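Local coordinates for protein nigritoxine (Vibrio nigripulchritudo, PDB 5M41) that acts as a bacterial toxin against crustaceans and insects and has a fold that was new when its structure was solved, at residues K487-G492 with N508-K513; E524-E529 with W540-Y545. One frame throughout, in Å; residues are numbered along the deposited sequence.

Interaction 1 of 2, residues K487-G492 with N508-K513; sequences KSNPNG and NITYRK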
loop_
_atom_site.group_PDB
_atom_site.type_symbol
_atom_site.label_atom_id
_atom_site.label_comp_id
_atom_site.label_asym_id
_atom_site.label_seq_id
_atom_site.Cartn_x
_atom_site.Cartn_y
_atom_site.Cartn_z
ATOM N N LYS A 487 -16.802 -27.011 -37.542
ATOM C CA LYS A 487 -16.946 -28.253 -36.768
ATOM C C LYS A 487 -16.732 -28.039 -35.272
ATOM O O LYS A 487 -17.517 -28.513 -34.456
ATOM C CB LYS A 487 -15.967 -29.330 -37.267
ATOM C CG LYS A 487 -16.215 -30.713 -36.670
ATOM C CD LYS A 487 -15.210 -31.731 -37.183
ATOM C CE LYS A 487 -15.629 -33.141 -36.792
ATOM N NZ LYS A 487 -15.113 -34.155 -37.763
ATOM N N SER A 488 -15.655 -27.329 -34.940
ATOM C CA SER A 488 -15.222 -27.131 -33.562
ATOM C C SER A 488 -15.733 -25.821 -32.963
ATOM O O SER A 488 -15.479 -25.508 -31.800
ATOM C CB SER A 488 -13.704 -27.184 -33.482
ATOM O OG SER A 488 -13.288 -28.481 -33.103
ATOM N N ASN A 489 -16.423 -25.056 -33.795
ATOM C CA ASN A 489 -17.141 -23.884 -33.376
ATOM C C ASN A 489 -18.556 -23.961 -33.932
ATOM O O ASN A 489 -18.972 -23.078 -34.677
ATOM C CB ASN A 489 -16.431 -22.623 -33.870
ATOM C CG ASN A 489 -17.023 -21.354 -33.281
ATOM O OD1 ASN A 489 -17.851 -21.395 -32.349
ATOM N ND2 ASN A 489 -16.609 -20.216 -33.820
ATOM N N PRO A 490 -19.308 -25.020 -33.573
ATOM C CA PRO A 490 -20.633 -25.159 -34.191
ATOM C C PRO A 490 -21.556 -23.984 -33.882
ATOM O O PRO A 490 -22.494 -23.738 -34.646
ATOM C CB PRO A 490 -21.198 -26.447 -33.559
ATOM C CG PRO A 490 -20.438 -26.607 -32.283
ATOM C CD PRO A 490 -19.060 -26.080 -32.578
ATOM N N ASN A 491 -21.304 -23.267 -32.779
ATOM C CA ASN A 491 -22.236 -22.217 -32.394
ATOM C C ASN A 491 -21.908 -20.917 -33.107
ATOM O O ASN A 491 -22.702 -19.971 -33.080
ATOM C CB ASN A 491 -22.299 -22.031 -30.857
ATOM C CG ASN A 491 -22.845 -23.257 -30.137
ATOM O OD1 ASN A 491 -22.433 -23.566 -29.008
ATOM N ND2 ASN A 491 -23.767 -23.963 -30.776
ATOM N N GLY A 492 -20.740 -20.870 -33.742
ATOM C CA GLY A 492 -20.302 -19.654 -34.412
ATOM C C GLY A 492 -19.923 -18.575 -33.408
ATOM O O GLY A 492 -20.241 -17.385 -33.600
ATOM N N ASN A 508 -5.572 -14.587 -30.485
ATOM C CA ASN A 508 -6.949 -14.713 -30.944
ATOM C C ASN A 508 -7.638 -15.862 -30.234
ATOM O O ASN A 508 -7.230 -17.027 -30.374
ATOM C CB ASN A 508 -7.010 -14.930 -32.457
ATOM C CG ASN A 508 -6.504 -13.739 -33.233
ATOM O OD1 ASN A 508 -6.907 -12.602 -32.992
ATOM N ND2 ASN A 508 -5.617 -13.991 -34.172
ATOM N N ILE A 509 -8.694 -15.520 -29.491
ATOM C CA ILE A 509 -9.393 -16.451 -28.627
ATOM C C ILE A 509 -10.817 -16.686 -29.095
ATOM O O ILE A 509 -11.537 -15.748 -29.427
ATOM C CB ILE A 509 -9.425 -15.911 -27.171
ATOM C CG1 ILE A 509 -8.018 -15.452 -26.740
ATOM C CG2 ILE A 509 -10.004 -16.947 -26.214
ATOM C CD1 ILE A 509 -6.954 -16.541 -26.749
ATOM N N THR A 510 -11.218 -17.948 -29.106
ATOM C CA THR A 510 -12.576 -18.317 -29.466
ATOM C C THR A 510 -13.034 -19.311 -28.443
ATOM O O THR A 510 -12.249 -20.179 -28.028
ATOM C CB THR A 510 -12.622 -18.976 -30.872
ATOM O OG1 THR A 510 -12.180 -18.016 -31.828
ATOM C CG2 THR A 510 -14.042 -19.449 -31.250
ATOM N N TYR A 511 -14.294 -19.194 -28.026
ATOM C CA TYR A 511 -14.888 -20.200 -27.170
ATOM C C TYR A 511 -15.375 -21.391 -28.010
ATOM O O TYR A 511 -16.458 -21.352 -28.599
ATOM C CB TYR A 511 -16.050 -19.601 -26.374
ATOM C CG TYR A 511 -16.131 -20.040 -24.949
ATOM C CD1 TYR A 511 -16.716 -19.206 -23.996
ATOM C CD2 TYR A 511 -15.615 -21.266 -24.532
ATOM C CE1 TYR A 511 -16.804 -19.579 -22.667
ATOM C CE2 TYR A 511 -15.690 -21.652 -23.193
ATOM C CZ TYR A 511 -16.293 -20.793 -22.274
ATOM O OH TYR A 511 -16.393 -21.122 -20.950
ATOM N N ARG A 512 -14.590 -22.464 -28.022
ATOM C CA ARG A 512 -14.816 -23.576 -28.950
ATOM C C ARG A 512 -15.324 -24.834 -28.266
ATOM O O ARG A 512 -15.082 -25.028 -27.071
ATOM C CB ARG A 512 -13.513 -23.933 -29.643
ATOM C CG ARG A 512 -12.989 -22.877 -30.575
ATOM C CD ARG A 512 -11.554 -23.225 -30.911
ATOM N NE ARG A 512 -11.451 -24.122 -32.050
ATOM C CZ ARG A 512 -10.935 -25.352 -32.034
ATOM N NH1 ARG A 512 -10.466 -25.901 -30.921
ATOM N NH2 ARG A 512 -10.882 -26.040 -33.159
ATOM N N LYS A 513 -15.996 -25.702 -29.030
ATOM C CA LYS A 513 -16.515 -26.942 -28.466
ATOM C C LYS A 513 -15.615 -28.106 -28.840
ATOM O O LYS A 513 -15.563 -28.511 -30.005
ATOM C CB LYS A 513 -17.977 -27.190 -28.869
ATOM C CG LYS A 513 -18.783 -27.869 -27.761
ATOM C CD LYS A 513 -20.275 -27.926 -28.055
ATOM C CE LYS A 513 -20.998 -26.628 -27.717
ATOM N NZ LYS A 513 -21.534 -26.608 -26.327
#
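Ser-488 and the turn that follows it lean on Arg-512 and Lys-513, near the end of strand 505-515, an inner strand of a four-stranded antiparallel sheet. Asn-489 to Gly-492 form a type I beta turn, closed by Gly-492 N to Asn-489 O at 3.0 Å. The loop is anchored by one backbone bond, Lys-513 N to Ser-488 O at 2.8 Å. Lys-513 N lies on the flank of the strand that faces strand 496-500; there Ile-509 pairs with Gln-496, so the loop takes up the same flank further along.

Arg-512 is the side chain to follow. Its CB sits 3.3 Å from Ser-488 O, the same oxygen that Lys-513 N grips, and CG passes a little farther from it. The chain then bends at chi3 (87°), which swings the guanidinium round until one face lies against Ser-488 CB. NE passes that CB at longer range, CZ is 3.6 Å from Ser-488 CB, and NH2 is modelled closer still, at a doubtful 3.1 Å. Ser-488 OG is near NH2 too, but the angle is too poor for a hydrogen bond. The polar partners of this group are in the sheet: NH1 probably bonds to Gln-528 OE1, and Trp-540 supplies a cation-pi contact.

Along the turn the contacts are looser. The Asn-489 side chain crosses that of Thr-510 at about a right angle, ND2 lying 3.7 Å from Thr-510 CG2, while OD1 accepts a bond from Asn-493 N. Lys-513 runs past Pro-490 and the Asn-491 side chain, and its NZ ends among Ile-563 O, Gly-564 O and Asn-525 OD1. Pro-490 meets its base crosswise, with Pro-490 CD 4.0 Å from Lys-513 CB.

Interaction 2 of 2, residues E524-E529 with W540-Y545; sequences ENRLQE and WRDFPY
Glu-529 and Arg-541 form a hydrogen-bonded antiparallel pair in the hairpin of strands 523-532 and 538-542. The backbone bonds are Glu-529 N to Arg-541 O at 2.8 Å and Arg-541 N to Glu-529 O at 2.9 Å. Past this pair the chains splay: a water takes over, donating to Leu-527 O and accepting from Phe-543 N.

There are two charge pairs. In one, Arg-541 NE reaches Glu-529 OE2 at 2.6 Å, with a weak second bond from NH2. The oxygen is close to the guanidinium plane, yet it is approached from above its own carboxylate, 68° out of plane. CG of Glu-529 and of Arg-541 each sit between backbone N and carbonyl carbon (chi1 76° and 67°), and the two chains cross obliquely on the way to the salt bridge. In the second, where the strands part, Asp-542 OD2 stands over the guanidinium face of Arg-526, 3.5 Å from NE, a purely electrostatic pairing. Arg-526 NH1 meanwhile grips Glu-524 OE2 at 2.7 Å.

Gln-528 NE2 bonds weakly to Asp-542 OD1, while its OE1 probably accepts from Arg-512. Gln-528 O lies at the Trp-540 ring edge, 3.7 Å from CZ3.

The apolar contact is Leu-527 CB with Phe-543 CE2 at 3.8 Å, at the ring edge. Leu-527 and Phe-543 both pack on helix 546-555, while strand 505-515 flanks 523-532 on its other side.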
loop_
_atom_site.group_PDB
_atom_site.type_symbol
_atom_site.label_atom_id
_atom_site.label_comp_id
_atom_site.label_asym_id
_atom_site.label_seq_id
_atom_site.Cartn_x
_atom_site.Cartn_y
_atom_site.Cartn_z
ATOM N N GLU A 524 -17.142 -30.397 -24.711
ATOM C CA GLU A 524 -17.189 -29.344 -23.710
ATOM C C GLU A 524 -16.681 -28.070 -24.362
ATOM O O GLU A 524 -16.042 -28.122 -25.422
ATOM C CB GLU A 524 -16.299 -29.706 -22.522
ATOM C CG GLU A 524 -14.816 -29.546 -22.832
ATOM C CD GLU A 524 -13.905 -30.217 -21.831
ATOM O OE1 GLU A 524 -14.402 -30.724 -20.809
ATOM O OE2 GLU A 524 -12.679 -30.237 -22.074
ATOM N N ASN A 525 -16.954 -26.933 -23.723
ATOM C CA ASN A 525 -16.527 -25.621 -24.225
ATOM C C ASN A 525 -15.175 -25.231 -23.645
ATOM O O ASN A 525 -14.899 -25.495 -22.474
ATOM C CB ASN A 525 -17.583 -24.552 -23.920
ATOM C CG ASN A 525 -18.945 -24.890 -24.513
ATOM O OD1 ASN A 525 -19.154 -24.783 -25.719
ATOM N ND2 ASN A 525 -19.875 -25.305 -23.668
ATOM N N ARG A 526 -14.326 -24.626 -24.472
ATOM C CA ARG A 526 -13.020 -24.183 -24.026
ATOM C C ARG A 526 -12.600 -22.956 -24.771
ATOM O O ARG A 526 -12.744 -22.909 -26.001
ATOM C CB ARG A 526 -11.975 -25.274 -24.216
ATOM C CG ARG A 526 -11.759 -26.133 -22.989
ATOM C CD ARG A 526 -10.462 -26.900 -23.128
ATOM N NE ARG A 526 -9.978 -27.367 -21.834
ATOM C CZ ARG A 526 -9.812 -28.646 -21.508
ATOM N NH1 ARG A 526 -10.082 -29.606 -22.389
ATOM N NH2 ARG A 526 -9.365 -28.963 -20.299
ATOM N N LEU A 527 -12.081 -21.969 -24.029
ATOM C CA LEU A 527 -11.463 -20.802 -24.639
ATOM C C LEU A 527 -10.090 -21.218 -25.184
ATOM O O LEU A 527 -9.241 -21.740 -24.447
ATOM C CB LEU A 527 -11.309 -19.665 -23.632
ATOM C CG LEU A 527 -12.605 -18.928 -23.251
ATOM C CD1 LEU A 527 -12.438 -18.117 -21.964
ATOM C CD2 LEU A 527 -13.127 -18.067 -24.404
ATOM N N GLN A 528 -9.867 -20.997 -26.476
ATOM C CA GLN A 528 -8.632 -21.476 -27.085
ATOM C C GLN A 528 -8.051 -20.417 -27.973
ATOM O O GLN A 528 -8.775 -19.604 -28.545
ATOM C CB GLN A 528 -8.881 -22.772 -27.857
ATOM C CG GLN A 528 -9.076 -23.987 -26.965
ATOM C CD GLN A 528 -9.170 -25.297 -27.739
ATOM O OE1 GLN A 528 -9.985 -25.439 -28.646
ATOM N NE2 GLN A 528 -8.357 -26.271 -27.353
ATOM N N GLU A 529 -6.730 -20.400 -28.055
ATOM C CA GLU A 529 -6.067 -19.521 -28.994
ATOM C C GLU A 529 -5.702 -20.311 -30.274
ATOM O O GLU A 529 -5.273 -21.466 -30.199
ATOM C CB GLU A 529 -4.829 -18.879 -28.365
ATOM C CG GLU A 529 -3.635 -19.808 -28.261
ATOM C CD GLU A 529 -2.288 -19.099 -28.320
ATOM O OE1 GLU A 529 -2.095 -18.168 -29.139
ATOM O OE2 GLU A 529 -1.406 -19.501 -27.535
ATOM N N TRP A 540 -4.905 -25.128 -32.507
ATOM C CA TRP A 540 -5.544 -24.499 -31.348
ATOM C C TRP A 540 -4.938 -24.976 -30.080
ATOM O O TRP A 540 -4.551 -26.139 -29.985
ATOM C CB TRP A 540 -7.018 -24.848 -31.336
ATOM C CG TRP A 540 -7.758 -24.252 -32.496
ATOM C CD1 TRP A 540 -7.942 -24.807 -33.760
ATOM C CD2 TRP A 540 -8.426 -22.945 -32.546
ATOM N NE1 TRP A 540 -8.662 -23.961 -34.562
ATOM C CE2 TRP A 540 -8.994 -22.828 -33.895
ATOM C CE3 TRP A 540 -8.605 -21.898 -31.643
ATOM C CZ2 TRP A 540 -9.711 -21.702 -34.301
ATOM C CZ3 TRP A 540 -9.328 -20.770 -32.061
ATOM C CH2 TRP A 540 -9.874 -20.680 -33.355
ATOM N N ARG A 541 -4.843 -24.094 -29.084
ATOM C CA ARG A 541 -4.405 -24.516 -27.752
ATOM C C ARG A 541 -5.087 -23.748 -26.599
ATOM O O ARG A 541 -5.473 -22.576 -26.743
ATOM C CB ARG A 541 -2.877 -24.455 -27.626
ATOM C CG ARG A 541 -2.294 -23.049 -27.675
ATOM C CD ARG A 541 -0.796 -23.031 -27.966
ATOM N NE ARG A 541 -0.412 -21.716 -28.477
ATOM C CZ ARG A 541 0.630 -21.467 -29.267
ATOM N NH1 ARG A 541 1.446 -22.444 -29.663
ATOM N NH2 ARG A 541 0.841 -20.222 -29.671
ATOM N N ASP A 542 -5.209 -24.431 -25.462
ATOM C CA ASP A 542 -5.749 -23.848 -24.219
ATOM C C ASP A 542 -4.920 -22.670 -23.720
ATOM O O ASP A 542 -3.742 -22.548 -24.059
ATOM C CB ASP A 542 -5.748 -24.904 -23.111
ATOM C CG ASP A 542 -6.775 -25.990 -23.330
ATOM O OD1 ASP A 542 -7.727 -25.776 -24.103
ATOM O OD2 ASP A 542 -6.626 -27.066 -22.724
ATOM N N PHE A 543 -5.526 -21.819 -22.892
ATOM C CA PHE A 543 -4.730 -20.947 -22.037
ATOM C C PHE A 543 -3.816 -21.844 -21.202
ATOM O O PHE A 543 -4.262 -22.863 -20.668
ATOM C CB PHE A 543 -5.610 -20.073 -21.141
ATOM C CG PHE A 543 -6.218 -18.888 -21.851
ATOM C CD1 PHE A 543 -5.422 -17.849 -22.303
ATOM C CD2 PHE A 543 -7.580 -18.816 -22.065
ATOM C CE1 PHE A 543 -5.974 -16.755 -22.955
ATOM C CE2 PHE A 543 -8.142 -17.726 -22.715
ATOM C CZ PHE A 543 -7.336 -16.696 -23.168
ATOM N N PRO A 544 -2.525 -21.498 -21.118
ATOM C CA PRO A 544 -1.596 -22.376 -20.408
ATOM C C PRO A 544 -1.848 -22.404 -18.896
ATOM O O PRO A 544 -1.579 -23.413 -18.247
ATOM C CB PRO A 544 -0.222 -21.775 -20.728
ATOM C CG PRO A 544 -0.494 -20.339 -21.018
ATOM C CD PRO A 544 -1.843 -20.330 -21.705
ATOM N N TYR A 545 -2.384 -21.324 -18.342
ATOM C CA TYR A 545 -2.714 -21.321 -16.920
ATOM C C TYR A 545 -3.932 -20.433 -16.608
ATOM O O TYR A 545 -4.252 -19.503 -17.357
ATOM C CB TYR A 545 -1.468 -20.967 -16.079
ATOM C CG TYR A 545 -0.989 -19.535 -16.219
ATOM C CD1 TYR A 545 -1.230 -18.597 -15.201
ATOM C CD2 TYR A 545 -0.285 -19.106 -17.357
ATOM C CE1 TYR A 545 -0.800 -17.279 -15.307
ATOM C CE2 TYR A 545 0.148 -17.783 -17.472
ATOM C CZ TYR A 545 -0.115 -16.879 -16.443
ATOM O OH TYR A 545 0.300 -15.573 -16.533
HETATM O O HOH W 1 -8.377 -22.470 -22.150
#

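Both contacts reach the four-stranded antiparallel sheet whose strands, 496-500, 505-515, 523-532 and 538-542, lie side by side in chain order, a meander. Interaction 1 closes before interaction 2 opens, and their centres are about 10 Å apart. Interaction 1 fastens a preceding loop to the second strand; interaction 2 joins the third strand to the outermost fourth. Strands 505-515 and 523-532 are neighbours, so the two touch directly, for instance where Arg-512 O meets Arg-526 N at 2.7 Å, probably a hydrogen bond. The two contacts thus link the loop, strands 505-515 to 538-542 and the segment leading into helix 546-555, on the same side of the chain's centre.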